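Local coordinates for sortase family protein (Clostridium perfringens, PDB 4D70) that probably acts as a class D cysteine transpeptidase that cleaves a sorting signal and joins surface proteins to the cell wall, at residues A[30-34]-A[72-76]; A[62-68]-A[127-132]; A[100-104]-A[155-160]; A[138-144]-A[180-186]. One frame throughout, in Å; residues are numbered along the deposited sequence.

Contact 1: residues A[30-34]-A[72-76]; sequences EKKTL and HTVIA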
loop_
_atom_site.group_PDB
_atom_site.type_symbol
_atom_site.label_atom_id
_atom_site.label_comp_id
_atom_site.label_asym_id
_atom_site.label_seq_id
_atom_site.Cartn_x
_atom_site.Cartn_y
_atom_site.Cartn_z
ATOM N N GLU A 30 13.404 1.682 -6.018
ATOM C CA GLU A 30 12.308 2.416 -5.402
ATOM C C GLU A 30 12.218 3.821 -5.995
ATOM O O GLU A 30 11.156 4.216 -6.477
ATOM C CB GLU A 30 12.483 2.497 -3.880
ATOM C CG GLU A 30 11.386 3.271 -3.165
ATOM C CD GLU A 30 11.551 3.284 -1.655
ATOM O OE1 GLU A 30 12.569 2.792 -1.158
ATOM O OE2 GLU A 30 10.655 3.785 -0.941
ATOM N N LYS A 31 13.331 4.558 -5.981
ATOM C CA LYS A 31 13.319 5.927 -6.498
ATOM C C LYS A 31 12.837 5.953 -7.947
ATOM O O LYS A 31 12.062 6.813 -8.360
ATOM C CB LYS A 31 14.699 6.541 -6.429
ATOM C CG LYS A 31 14.802 7.923 -7.057
ATOM C CD LYS A 31 14.020 8.967 -6.281
ATOM C CE LYS A 31 14.320 10.381 -6.784
ATOM N NZ LYS A 31 13.340 11.377 -6.280
ATOM N N LYS A 32 13.324 5.004 -8.724
ATOM C CA LYS A 32 12.966 4.957 -10.109
ATOM C C LYS A 32 11.454 4.782 -10.266
ATOM O O LYS A 32 10.796 5.530 -10.981
ATOM C CB LYS A 32 13.693 3.811 -10.795
ATOM C CG LYS A 32 13.511 3.846 -12.289
ATOM C CD LYS A 32 14.247 2.737 -13.049
ATOM C CE LYS A 32 13.382 2.129 -14.166
ATOM N NZ LYS A 32 12.484 1.062 -13.629
ATOM N N THR A 33 10.915 3.760 -9.615
ATOM C CA THR A 33 9.486 3.497 -9.690
ATOM C C THR A 33 8.757 4.737 -9.282
ATOM O O THR A 33 7.763 5.117 -9.864
ATOM C CB THR A 33 9.139 2.418 -8.708
ATOM O OG1 THR A 33 9.992 1.298 -8.934
ATOM C CG2 THR A 33 7.692 2.025 -8.825
ATOM N N LEU A 34 9.275 5.364 -8.252
ATOM C CA LEU A 34 8.658 6.571 -7.711
ATOM C C LEU A 34 8.701 7.699 -8.705
ATOM O O LEU A 34 7.705 8.355 -8.953
ATOM C CB LEU A 34 9.346 6.957 -6.406
ATOM C CG LEU A 34 9.117 8.332 -5.845
ATOM C CD1 LEU A 34 7.644 8.505 -5.560
ATOM C CD2 LEU A 34 9.891 8.500 -4.549
ATOM N N HIS A 72 7.100 8.498 2.624
ATOM C CA HIS A 72 6.772 9.284 1.442
ATOM C C HIS A 72 7.341 8.517 0.299
ATOM O O HIS A 72 8.498 8.717 -0.066
ATOM C CB HIS A 72 7.405 10.691 1.492
ATOM C CG HIS A 72 6.977 11.474 2.688
ATOM N ND1 HIS A 72 5.711 12.001 2.805
ATOM C CD2 HIS A 72 7.611 11.739 3.858
ATOM C CE1 HIS A 72 5.588 12.579 3.979
ATOM N NE2 HIS A 72 6.719 12.417 4.643
ATOM N N THR A 73 6.557 7.629 -0.295
ATOM C CA THR A 73 7.100 6.821 -1.369
ATOM C C THR A 73 5.998 6.376 -2.304
ATOM O O THR A 73 5.006 7.065 -2.460
ATOM C CB THR A 73 7.981 5.672 -0.828
ATOM O OG1 THR A 73 8.646 5.017 -1.917
ATOM C CG2 THR A 73 7.162 4.616 -0.075
ATOM N N VAL A 74 6.225 5.264 -2.986
ATOM C CA VAL A 74 5.396 4.792 -4.054
ATOM C C VAL A 74 4.961 3.361 -3.723
ATOM O O VAL A 74 5.641 2.670 -2.973
ATOM C CB VAL A 74 6.161 4.768 -5.401
ATOM C CG1 VAL A 74 7.317 3.762 -5.374
ATOM C CG2 VAL A 74 5.252 4.462 -6.556
ATOM N N ILE A 75 3.815 2.974 -4.279
ATOM C CA ILE A 75 3.301 1.626 -4.190
ATOM C C ILE A 75 3.377 0.989 -5.521
ATOM O O ILE A 75 2.878 1.536 -6.465
ATOM C CB ILE A 75 1.881 1.586 -3.647
ATOM C CG1 ILE A 75 1.895 2.181 -2.215
ATOM C CG2 ILE A 75 1.350 0.119 -3.610
ATOM C CD1 ILE A 75 0.531 2.535 -1.707
ATOM N N ALA A 76 4.002 -0.188 -5.579
ATOM C CA ALA A 76 4.065 -0.961 -6.853
ATOM C C ALA A 76 2.957 -1.986 -6.944
ATOM O O ALA A 76 2.485 -2.478 -5.936
ATOM C CB ALA A 76 5.408 -1.667 -6.966
#

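Contact 2: residues A[62-68]-A[127-132]; sequences ALIDIEK and DEIKIT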
loop_
_atom_site.group_PDB
_atom_site.type_symbol
_atom_site.label_atom_id
_atom_site.label_comp_id
_atom_site.label_asym_id
_atom_site.label_seq_id
_atom_site.Cartn_x
_atom_site.Cartn_y
_atom_site.Cartn_z
ATOM N N ALA A 62 0.376 4.208 -7.048
ATOM C CA ALA A 62 -0.024 5.276 -6.151
ATOM C C ALA A 62 1.200 5.732 -5.383
ATOM O O ALA A 62 2.181 4.995 -5.224
ATOM C CB ALA A 62 -1.096 4.774 -5.147
ATOM N N LEU A 63 1.081 6.913 -4.844
ATOM C CA LEU A 63 1.962 7.376 -3.848
ATOM C C LEU A 63 1.324 7.124 -2.481
ATOM O O LEU A 63 0.104 7.126 -2.318
ATOM C CB LEU A 63 2.136 8.901 -3.972
ATOM C CG LEU A 63 2.726 9.453 -5.303
ATOM C CD1 LEU A 63 2.815 10.973 -5.181
ATOM C CD2 LEU A 63 4.098 8.868 -5.643
ATOM N N ILE A 64 2.164 6.903 -1.527
ATOM C CA ILE A 64 1.767 6.798 -0.136
ATOM C C ILE A 64 2.549 7.797 0.696
ATOM O O ILE A 64 3.784 7.876 0.645
ATOM C CB ILE A 64 1.946 5.357 0.389
ATOM C CG1 ILE A 64 1.498 5.249 1.867
ATOM C CG2 ILE A 64 3.410 4.872 0.260
ATOM C CD1 ILE A 64 1.213 3.816 2.309
ATOM N N ASP A 65 1.826 8.562 1.502
ATOM C CA ASP A 65 2.414 9.468 2.486
ATOM C C ASP A 65 1.804 9.226 3.842
ATOM O O ASP A 65 0.589 9.214 3.982
ATOM C CB ASP A 65 2.126 10.917 2.070
ATOM C CG ASP A 65 2.801 11.275 0.774
ATOM O OD1 ASP A 65 4.017 11.564 0.843
ATOM O OD2 ASP A 65 2.166 11.152 -0.299
ATOM N N ILE A 66 2.655 8.949 4.821
ATOM C CA ILE A 66 2.267 8.833 6.214
ATOM C C ILE A 66 3.108 9.776 7.071
ATOM O O ILE A 66 4.245 9.470 7.459
ATOM C CB ILE A 66 2.456 7.415 6.739
ATOM C CG1 ILE A 66 1.852 6.402 5.721
ATOM C CG2 ILE A 66 1.827 7.313 8.061
ATOM C CD1 ILE A 66 2.065 4.980 6.128
ATOM N N GLU A 67 2.532 10.926 7.351
ATOM C CA GLU A 67 3.260 12.022 7.981
ATOM C C GLU A 67 3.834 11.574 9.310
ATOM O O GLU A 67 4.955 11.913 9.617
ATOM C CB GLU A 67 2.360 13.260 8.173
ATOM C CG GLU A 67 1.802 13.861 6.876
ATOM C CD GLU A 67 2.873 14.170 5.834
ATOM O OE1 GLU A 67 3.952 14.681 6.268
ATOM O OE2 GLU A 67 2.632 13.893 4.603
ATOM N N LYS A 68 3.092 10.785 10.078
ATOM C CA LYS A 68 3.494 10.460 11.458
ATOM C C LYS A 68 4.814 9.726 11.540
ATOM O O LYS A 68 5.550 9.894 12.519
ATOM C CB LYS A 68 2.407 9.676 12.115
ATOM C CG LYS A 68 2.641 9.242 13.541
ATOM C CD LYS A 68 1.945 10.169 14.484
ATOM C CE LYS A 68 1.918 9.607 15.899
ATOM N NZ LYS A 68 1.071 8.431 16.150
ATOM N N ASP A 127 -4.456 8.036 13.144
ATOM C CA ASP A 127 -3.448 8.588 12.251
ATOM C C ASP A 127 -3.893 8.411 10.839
ATOM O O ASP A 127 -4.688 7.476 10.483
ATOM C CB ASP A 127 -2.106 7.910 12.428
ATOM C CG ASP A 127 -1.432 8.293 13.746
ATOM O OD1 ASP A 127 -1.829 9.332 14.288
ATOM O OD2 ASP A 127 -0.593 7.508 14.253
ATOM N N GLU A 128 -3.432 9.304 10.015
ATOM C CA GLU A 128 -3.841 9.336 8.615
ATOM C C GLU A 128 -2.801 8.716 7.657
ATOM O O GLU A 128 -1.588 8.868 7.861
ATOM C CB GLU A 128 -4.059 10.801 8.190
ATOM C CG GLU A 128 -5.203 11.038 7.232
ATOM C CD GLU A 128 -5.592 12.530 7.148
ATOM O OE1 GLU A 128 -6.225 13.077 8.064
ATOM O OE2 GLU A 128 -5.216 13.179 6.186
ATOM N N ILE A 129 -3.321 8.071 6.599
ATOM C CA ILE A 129 -2.561 7.529 5.512
ATOM C C ILE A 129 -3.139 8.131 4.232
ATOM O O ILE A 129 -4.302 7.921 3.888
ATOM C CB ILE A 129 -2.631 5.984 5.404
ATOM C CG1 ILE A 129 -2.043 5.299 6.688
ATOM C CG2 ILE A 129 -1.884 5.473 4.198
ATOM C CD1 ILE A 129 -2.547 3.879 6.822
ATOM N N LYS A 130 -2.305 8.843 3.525
ATOM C CA LYS A 130 -2.697 9.485 2.272
ATOM C C LYS A 130 -2.217 8.695 1.054
ATOM O O LYS A 130 -1.061 8.388 0.922
ATOM C CB LYS A 130 -2.148 10.923 2.234
ATOM C CG LYS A 130 -2.504 11.716 0.959
ATOM C CD LYS A 130 -1.598 12.934 0.794
ATOM C CE LYS A 130 -1.869 14.013 1.799
ATOM N NZ LYS A 130 -0.779 15.020 1.652
ATOM N N ILE A 131 -3.142 8.390 0.165
ATOM C CA ILE A 131 -2.891 7.580 -1.009
ATOM C C ILE A 131 -3.304 8.404 -2.220
ATOM O O ILE A 131 -4.458 8.815 -2.342
ATOM C CB ILE A 131 -3.652 6.269 -1.025
ATOM C CG1 ILE A 131 -3.366 5.472 0.262
ATOM C CG2 ILE A 131 -3.270 5.449 -2.271
ATOM C CD1 ILE A 131 -1.949 4.925 0.415
ATOM N N THR A 132 -2.322 8.657 -3.091
ATOM C CA THR A 132 -2.525 9.523 -4.292
ATOM C C THR A 132 -2.378 8.721 -5.533
ATOM O O THR A 132 -1.300 8.140 -5.794
ATOM C CB THR A 132 -1.468 10.627 -4.277
ATOM O OG1 THR A 132 -1.580 11.296 -3.030
ATOM C CG2 THR A 132 -1.693 11.606 -5.384
HETATM O O HOH W 1 -0.013 10.184 -1.242
HETATM O O HOH W 2 -0.253 11.223 6.499
HETATM O O HOH W 3 0.187 10.052 9.769
#

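Contact 3: residues A[100-104]-A[155-160]; sequences NGNFS and VLNQNL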
loop_
_atom_site.group_PDB
_atom_site.type_symbol
_atom_site.label_atom_id
_atom_site.label_comp_id
_atom_site.label_asym_id
_atom_site.label_seq_id
_atom_site.Cartn_x
_atom_site.Cartn_y
_atom_site.Cartn_z
ATOM N N ASN A 100 -14.517 0.588 -3.314
ATOM C CA ASN A 100 -15.174 -0.347 -2.426
ATOM C C ASN A 100 -14.257 -1.545 -2.215
ATOM O O ASN A 100 -13.583 -1.992 -3.135
ATOM C CB ASN A 100 -16.461 -0.845 -3.044
ATOM C CG ASN A 100 -17.459 0.251 -3.282
ATOM O OD1 ASN A 100 -17.610 1.159 -2.505
ATOM N ND2 ASN A 100 -18.194 0.110 -4.335
ATOM N N GLY A 101 -14.233 -2.083 -1.004
ATOM C CA GLY A 101 -13.327 -3.179 -0.697
ATOM C C GLY A 101 -12.137 -2.678 0.084
ATOM O O GLY A 101 -12.206 -1.631 0.732
ATOM N N ASN A 102 -11.052 -3.433 0.007
ATOM C CA ASN A 102 -9.966 -3.281 0.972
ATOM C C ASN A 102 -8.672 -3.280 0.194
ATOM O O ASN A 102 -8.143 -4.306 -0.136
ATOM C CB ASN A 102 -10.101 -4.405 1.991
ATOM C CG ASN A 102 -8.831 -4.688 2.776
ATOM O OD1 ASN A 102 -8.033 -3.801 2.998
ATOM N ND2 ASN A 102 -8.671 -5.915 3.235
ATOM N N PHE A 103 -8.159 -2.080 -0.059
ATOM C CA PHE A 103 -6.906 -1.850 -0.770
ATOM C C PHE A 103 -5.773 -2.324 0.156
ATOM O O PHE A 103 -5.521 -1.689 1.183
ATOM C CB PHE A 103 -6.781 -0.319 -1.042
ATOM C CG PHE A 103 -5.425 0.120 -1.511
ATOM C CD1 PHE A 103 -4.853 -0.439 -2.660
ATOM C CD2 PHE A 103 -4.726 1.112 -0.848
ATOM C CE1 PHE A 103 -3.601 -0.040 -3.082
ATOM C CE2 PHE A 103 -3.460 1.497 -1.261
ATOM C CZ PHE A 103 -2.901 0.932 -2.389
ATOM N N SER A 104 -5.118 -3.413 -0.240
ATOM C CA SER A 104 -4.145 -4.076 0.583
ATOM C C SER A 104 -2.725 -4.013 0.069
ATOM O O SER A 104 -2.452 -4.189 -1.118
ATOM C CB SER A 104 -4.502 -5.533 0.744
ATOM O OG SER A 104 -5.748 -5.660 1.375
ATOM N N VAL A 155 -7.245 -11.131 6.385
ATOM C CA VAL A 155 -6.877 -9.713 6.425
ATOM C C VAL A 155 -6.983 -9.085 5.063
ATOM O O VAL A 155 -7.064 -7.833 4.963
ATOM C CB VAL A 155 -5.459 -9.480 6.997
ATOM C CG1 VAL A 155 -5.359 -10.066 8.403
ATOM C CG2 VAL A 155 -4.356 -10.049 6.131
ATOM N N LEU A 156 -6.930 -9.925 4.020
ATOM C CA LEU A 156 -7.095 -9.475 2.653
ATOM C C LEU A 156 -8.535 -9.533 2.139
ATOM O O LEU A 156 -8.788 -9.142 0.974
ATOM C CB LEU A 156 -6.208 -10.279 1.704
ATOM C CG LEU A 156 -4.755 -10.343 2.098
ATOM C CD1 LEU A 156 -3.982 -11.138 1.070
ATOM C CD2 LEU A 156 -4.206 -8.926 2.193
ATOM N N ASN A 157 -9.473 -9.909 2.982
ATOM C CA ASN A 157 -10.862 -9.988 2.519
ATOM C C ASN A 157 -11.382 -8.646 1.990
ATOM O O ASN A 157 -10.978 -7.571 2.469
ATOM C CB ASN A 157 -11.746 -10.484 3.647
ATOM C CG ASN A 157 -11.610 -11.982 3.877
ATOM O OD1 ASN A 157 -10.886 -12.677 3.177
ATOM N ND2 ASN A 157 -12.271 -12.466 4.891
ATOM N N GLN A 158 -12.280 -8.718 1.016
ATOM C CA GLN A 158 -12.881 -7.596 0.341
ATOM C C GLN A 158 -14.351 -7.449 0.719
ATOM O O GLN A 158 -15.202 -8.161 0.201
ATOM C CB GLN A 158 -12.780 -7.783 -1.180
ATOM C CG GLN A 158 -11.335 -7.930 -1.664
ATOM C CD GLN A 158 -10.488 -6.687 -1.315
ATOM O OE1 GLN A 158 -10.728 -5.629 -1.862
ATOM N NE2 GLN A 158 -9.450 -6.862 -0.488
ATOM N N ASN A 159 -14.636 -6.541 1.625
ATOM C CA ASN A 159 -15.987 -6.140 1.983
ATOM C C ASN A 159 -16.356 -4.915 1.175
ATOM O O ASN A 159 -15.905 -3.776 1.467
ATOM C CB ASN A 159 -16.095 -5.828 3.509
ATOM C CG ASN A 159 -17.492 -5.331 3.926
ATOM O OD1 ASN A 159 -18.432 -5.204 3.109
ATOM N ND2 ASN A 159 -17.623 -5.013 5.208
ATOM N N LEU A 160 -17.188 -5.133 0.145
ATOM C CA LEU A 160 -17.583 -4.072 -0.751
ATOM C C LEU A 160 -18.591 -3.095 -0.166
ATOM O O LEU A 160 -18.880 -2.124 -0.811
ATOM C CB LEU A 160 -18.070 -4.657 -2.079
ATOM C CG LEU A 160 -17.046 -5.550 -2.799
ATOM C CD1 LEU A 160 -17.688 -6.106 -4.091
ATOM C CD2 LEU A 160 -15.724 -4.903 -3.126
#

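Contact 4: residues A[138-144]-A[180-186]; sequences FQYEINE and VKAKLIG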
loop_
_atom_site.group_PDB
_atom_site.type_symbol
_atom_site.label_atom_id
_atom_site.label_comp_id
_atom_site.label_asym_id
_atom_site.label_seq_id
_atom_site.Cartn_x
_atom_site.Cartn_y
_atom_site.Cartn_z
ATOM N N PHE A 138 -6.717 10.195 -1.783
ATOM C CA PHE A 138 -7.584 9.480 -0.830
ATOM C C PHE A 138 -6.985 9.528 0.570
ATOM O O PHE A 138 -5.805 9.219 0.750
ATOM C CB PHE A 138 -7.758 8.032 -1.280
ATOM C CG PHE A 138 -8.484 7.906 -2.586
ATOM C CD1 PHE A 138 -9.844 8.252 -2.660
ATOM C CD2 PHE A 138 -7.824 7.467 -3.743
ATOM C CE1 PHE A 138 -10.513 8.182 -3.866
ATOM C CE2 PHE A 138 -8.520 7.331 -4.929
ATOM C CZ PHE A 138 -9.866 7.693 -4.991
ATOM N N GLN A 139 -7.789 9.929 1.547
ATOM C CA GLN A 139 -7.328 9.988 2.913
ATOM C C GLN A 139 -7.941 8.862 3.701
ATOM O O GLN A 139 -9.144 8.777 3.781
ATOM C CB GLN A 139 -7.777 11.286 3.556
ATOM C CG GLN A 139 -7.175 12.498 2.878
ATOM C CD GLN A 139 -5.709 12.605 3.186
ATOM O OE1 GLN A 139 -5.170 11.834 3.971
ATOM N NE2 GLN A 139 -5.057 13.577 2.590
ATOM N N TYR A 140 -7.116 7.984 4.239
ATOM C CA TYR A 140 -7.600 6.890 5.103
ATOM C C TYR A 140 -7.178 7.124 6.548
ATOM O O TYR A 140 -6.084 7.696 6.849
ATOM C CB TYR A 140 -7.047 5.539 4.623
ATOM C CG TYR A 140 -7.540 5.021 3.315
ATOM C CD1 TYR A 140 -6.896 5.336 2.155
ATOM C CD2 TYR A 140 -8.562 4.088 3.247
ATOM C CE1 TYR A 140 -7.282 4.790 0.940
ATOM C CE2 TYR A 140 -8.967 3.539 2.055
ATOM C CZ TYR A 140 -8.310 3.880 0.896
ATOM O OH TYR A 140 -8.715 3.388 -0.297
ATOM N N GLU A 141 -8.057 6.751 7.449
ATOM C CA GLU A 141 -7.828 6.901 8.860
ATOM C C GLU A 141 -7.765 5.516 9.534
ATOM O O GLU A 141 -8.720 4.763 9.496
ATOM C CB GLU A 141 -8.959 7.678 9.533
ATOM C CG GLU A 141 -8.634 7.984 10.983
ATOM C CD GLU A 141 -9.801 8.767 11.699
ATOM O OE1 GLU A 141 -10.829 8.956 11.065
ATOM O OE2 GLU A 141 -9.709 9.197 12.874
ATOM N N ILE A 142 -6.667 5.261 10.227
ATOM C CA ILE A 142 -6.453 4.014 10.925
ATOM C C ILE A 142 -7.447 3.776 11.995
ATOM O O ILE A 142 -7.750 4.667 12.883
ATOM C CB ILE A 142 -5.008 3.958 11.526
ATOM C CG1 ILE A 142 -3.971 4.102 10.417
ATOM C CG2 ILE A 142 -4.781 2.700 12.364
ATOM C CD1 ILE A 142 -2.534 4.129 11.007
ATOM N N ASN A 143 -8.093 2.614 11.890
ATOM C CA ASN A 143 -9.092 2.302 12.900
ATOM C C ASN A 143 -8.924 0.924 13.543
ATOM O O ASN A 143 -9.665 0.606 14.438
ATOM C CB ASN A 143 -10.508 2.395 12.380
ATOM C CG ASN A 143 -10.762 1.422 11.239
ATOM O OD1 ASN A 143 -9.853 0.879 10.609
ATOM N ND2 ASN A 143 -12.025 1.294 10.908
ATOM N N GLU A 144 -7.912 0.193 13.159
ATOM C CA GLU A 144 -7.637 -1.123 13.712
ATOM C C GLU A 144 -6.170 -1.466 13.530
ATOM O O GLU A 144 -5.589 -1.243 12.454
ATOM C CB GLU A 144 -8.592 -2.153 12.983
ATOM C CG GLU A 144 -8.262 -3.599 13.275
ATOM C CD GLU A 144 -9.381 -4.549 12.832
ATOM O OE1 GLU A 144 -10.042 -4.196 11.868
ATOM O OE2 GLU A 144 -9.652 -5.556 13.555
ATOM N N VAL A 180 -2.287 -3.170 9.958
ATOM C CA VAL A 180 -2.863 -1.857 10.135
ATOM C C VAL A 180 -4.004 -1.740 9.134
ATOM O O VAL A 180 -3.770 -1.890 7.934
ATOM C CB VAL A 180 -1.796 -0.794 9.866
ATOM C CG1 VAL A 180 -2.383 0.596 9.994
ATOM C CG2 VAL A 180 -0.649 -0.898 10.875
ATOM N N LYS A 181 -5.191 -1.433 9.632
ATOM C CA LYS A 181 -6.358 -1.180 8.804
ATOM C C LYS A 181 -6.842 0.237 9.000
ATOM O O LYS A 181 -6.718 0.818 10.114
ATOM C CB LYS A 181 -7.483 -2.177 9.130
ATOM C CG LYS A 181 -7.088 -3.625 8.638
ATOM C CD LYS A 181 -8.265 -4.600 8.752
ATOM C CE LYS A 181 -8.019 -5.947 8.053
ATOM N NZ LYS A 181 -8.248 -5.860 6.578
ATOM N N ALA A 182 -7.432 0.781 7.949
ATOM C CA ALA A 182 -7.805 2.173 7.929
ATOM C C ALA A 182 -9.040 2.282 7.008
ATOM O O ALA A 182 -9.203 1.507 6.053
ATOM C CB ALA A 182 -6.651 3.002 7.410
ATOM N N LYS A 183 -9.906 3.230 7.338
ATOM C CA LYS A 183 -11.116 3.478 6.592
ATOM C C LYS A 183 -11.011 4.804 5.833
ATOM O O LYS A 183 -10.416 5.762 6.324
ATOM C CB LYS A 183 -12.317 3.555 7.542
ATOM C CG LYS A 183 -12.161 4.682 8.581
ATOM C CD LYS A 183 -13.360 4.926 9.533
ATOM C CE LYS A 183 -13.122 6.228 10.344
ATOM N NZ LYS A 183 -14.192 6.464 11.354
ATOM N N LEU A 184 -11.599 4.852 4.664
ATOM C CA LEU A 184 -11.547 6.062 3.851
ATOM C C LEU A 184 -12.327 7.178 4.525
ATOM O O LEU A 184 -13.449 6.972 4.978
ATOM C CB LEU A 184 -12.130 5.807 2.472
ATOM C CG LEU A 184 -11.973 6.940 1.436
ATOM C CD1 LEU A 184 -10.533 7.100 0.982
ATOM C CD2 LEU A 184 -12.833 6.697 0.203
ATOM N N ILE A 185 -11.734 8.342 4.680
ATOM C CA ILE A 185 -12.485 9.474 5.297
ATOM C C ILE A 185 -12.662 10.658 4.354
ATOM O O ILE A 185 -13.328 11.646 4.719
ATOM C CB ILE A 185 -11.845 10.058 6.592
ATOM C CG1 ILE A 185 -10.430 10.513 6.331
ATOM C CG2 ILE A 185 -11.860 9.066 7.717
ATOM C CD1 ILE A 185 -9.737 11.177 7.540
ATOM N N GLY A 186 -12.052 10.631 3.183
ATOM C CA GLY A 186 -12.043 11.859 2.317
ATOM C C GLY A 186 -11.144 11.724 1.088
ATOM O O GLY A 186 -10.374 10.747 1.025
#

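Contact 1: residues A[30-34]-A[72-76]
Val-74 pushes its CG1 methyl against one turn of helix 29-39, 3.8 Å from the backbone N of Leu-34 and 3.9 Å from Leu-34 CB. Its CG1 sits between its own backbone N and carbonyl carbon (chi1 65°), and from there the same methyl also meets Thr-33, with Val-74 CG1 3.9 Å from Thr-33 CG2. Thr-33 crosses the valine at about a right angle, whereas Leu-34 slides past it in the opposite direction and carries CD1 to within 4.2 Å of Thr-73 C. This is the packing of the N-terminal helix 29-39 on the beta-barrel of the sortase fold: the helix lies across strand 71-77, the segment axes approaching to 7.8 Å at 81°, and Leu-34 goes on to touch Leu-63 of the adjoining strand 60-66. One polar bond flanks the apolar patch. Thr-73 OG1 donates to Glu-30 OE2 at 2.6 Å, meeting the anti lone pair of that oxygen. Glu-30 spans the gap with CG anti to its backbone N (chi1 179°) and the rest of its chain extended. Its other oxygen, OE1, takes the backbone N-H of Ser-27, so the carboxylate is held at both oxygens and its rotation is restricted. Thr-33 OG1 is bonded to Val-29 O and to Asn-87 OD1, leaving its methyl to face Val-74.

Contact 2: residues A[62-68]-A[127-132]
Leu-63 and Asp-65 pair with Thr-132 and Lys-130 in the antiparallel join of strands 60-66 and 128-132, neighbours in the beta-barrel of the sortase fold. Both pairs are hydrogen-bonded in both directions: Leu-63 N gives to Thr-132 O (2.8 Å), Asp-65 N to Lys-130 O (2.9 Å), and Thr-132 N and Lys-130 N return bonds to Leu-63 O and Asp-65 O. All four are close to straight. The intervening N-H groups turn outward, the backbone of Ile-64 bonding to Thr-73 and that of Ile-131 to Phe-138. On the face bearing Asp-65 and Thr-132, water 1 lies between Asp-65 OD2 and Thr-132 OG1, 2.6 Å from each, and also reaches Lys-130 O. Asp-65 OD1 is bonded to His-72 ND1, giving each carboxylate oxygen a partner. On the other face Ile-64 lies side by side with Ile-129 and Ile-131, pointing the same way; Ile-64 CG1 is 3.8 Å from Ile-131 CD1. Past Asp-65 the backbones part and water takes over: Glu-128 O accepts from waters 2 and 3, which in turn accept from Glu-67 N and Lys-68 N. A salt bridge closes this end. Lys-68, bent at chi2 (99°) and chi4, folds across Asp-127, which it meets at about a right angle. Asp-127 OD2 receives Gln-124 N as well as the lysine, and the ammonium has further acceptors in Gln-124 OE1 and Lys-122 O. Lys-68 NZ lies 2.7 Å from Asp-127 OD2, on its syn side and 19° out of the carboxylate plane.

Contact 3: residues A[100-104]-A[155-160]
The loop between strands 137-148 and 163-171, the beta6/beta7 loop of sortases, is fastened to the start of strand 101-109 by two side-chain amides, those of Asn-102 and Gln-158. Gln-158 binds the backbone of Asn-102 at both its N and its O. Gln-158 OE1 accepts Asn-102 N at 2.9 Å, the donor standing above the carbonyl plane, and Gln-158 NE2 gives to Asn-102 O, also at 2.9 Å. The second N-H of Gln-158 NE2 turns back to Leu-156 O (2.8 Å), and this fixes the amide's rotation. A bend at chi2 (-60°) curls the glutamine back over its own loop. In the family this loop borders the substrate groove, and here Asn-102 reaches into its curve. Asn-102 ND2 spends both N-H groups on loop carbonyls, Val-155 O at 3.0 Å and Asn-157 O at 2.9 Å, each acceptor close to the amide plane. Its OD1 is bonded to Thr-166 OG1 of strand 163-171, so the amide ties loop to sheet. The two amide planes are only 9° apart. Beyond them Ser-104 CB meets Leu-156 CD2 at 3.7 Å, and at the other end Gly-101 CA lies 3.4 Å from Asn-159 O.

Contact 4: residues A[138-144]-A[180-186]
With chi1 at -172° and chi2 at 70°, Leu-184 swings CD1 over the ring of Tyr-140, whose own chi1 of -68° sets CG beside its backbone N. The result is a CH-pi contact: CD1 of Leu-184 stands 3.9 Å from the Tyr-140 ring centroid, almost directly above it. The same methyl touches Phe-138 CB at 3.7 Å. Farther along this face Ala-182 CB packs on Tyr-140 CB at 3.8 Å, and Val-180 CG1 meets Ile-142 CD1 at 3.7 Å. Two classic beta bulges interrupt the antiparallel pairing. In one, Ile-185 and Gly-186 face Gln-139, whose O takes Ile-185 N at 2.8 Å and a weak bond from Gly-186 N. In the other, Lys-181 O accepts Asn-143 N at 2.9 Å and, weakly, Glu-144 N. Glu-141 and Lys-183 run side by side on the opposite face, their charged ends 4.2 Å apart (OE1 to NZ), beyond a salt bridge. Lys-181 NZ is bonded to Thr-166 OG1 of strand 163-171, and Tyr-140 OH to Gly-98 N. Strand 137-148 runs between 128-132 and the last strand, 176-184, whose other neighbour is 163-171, while Met-165 of that strand lies against Tyr-140 and Ala-182.

All four contacts reach one curled sheet. Contacts 1 and 2, their centres 13 Å apart, are joined through strands 60-66 and 71-77, where Ile-75 N meets Ala-62 O at 2.8 Å. Contact 4 continues from contact 2, their centres 10 Å apart and Ile-129 N 2.8 Å from Tyr-140 O. Lys-181 ties contact 4 to contact 3, its NZ 2.8 Å from Val-155 O. In the interior Phe-103 of contact 3 touches Ile-131 of contact 2 and Ile-75 of contact 1, though contacts 1 and 3 are centred 23 Å apart. Contact 3 includes the beta6/beta7 loop, which in sortases borders the substrate groove.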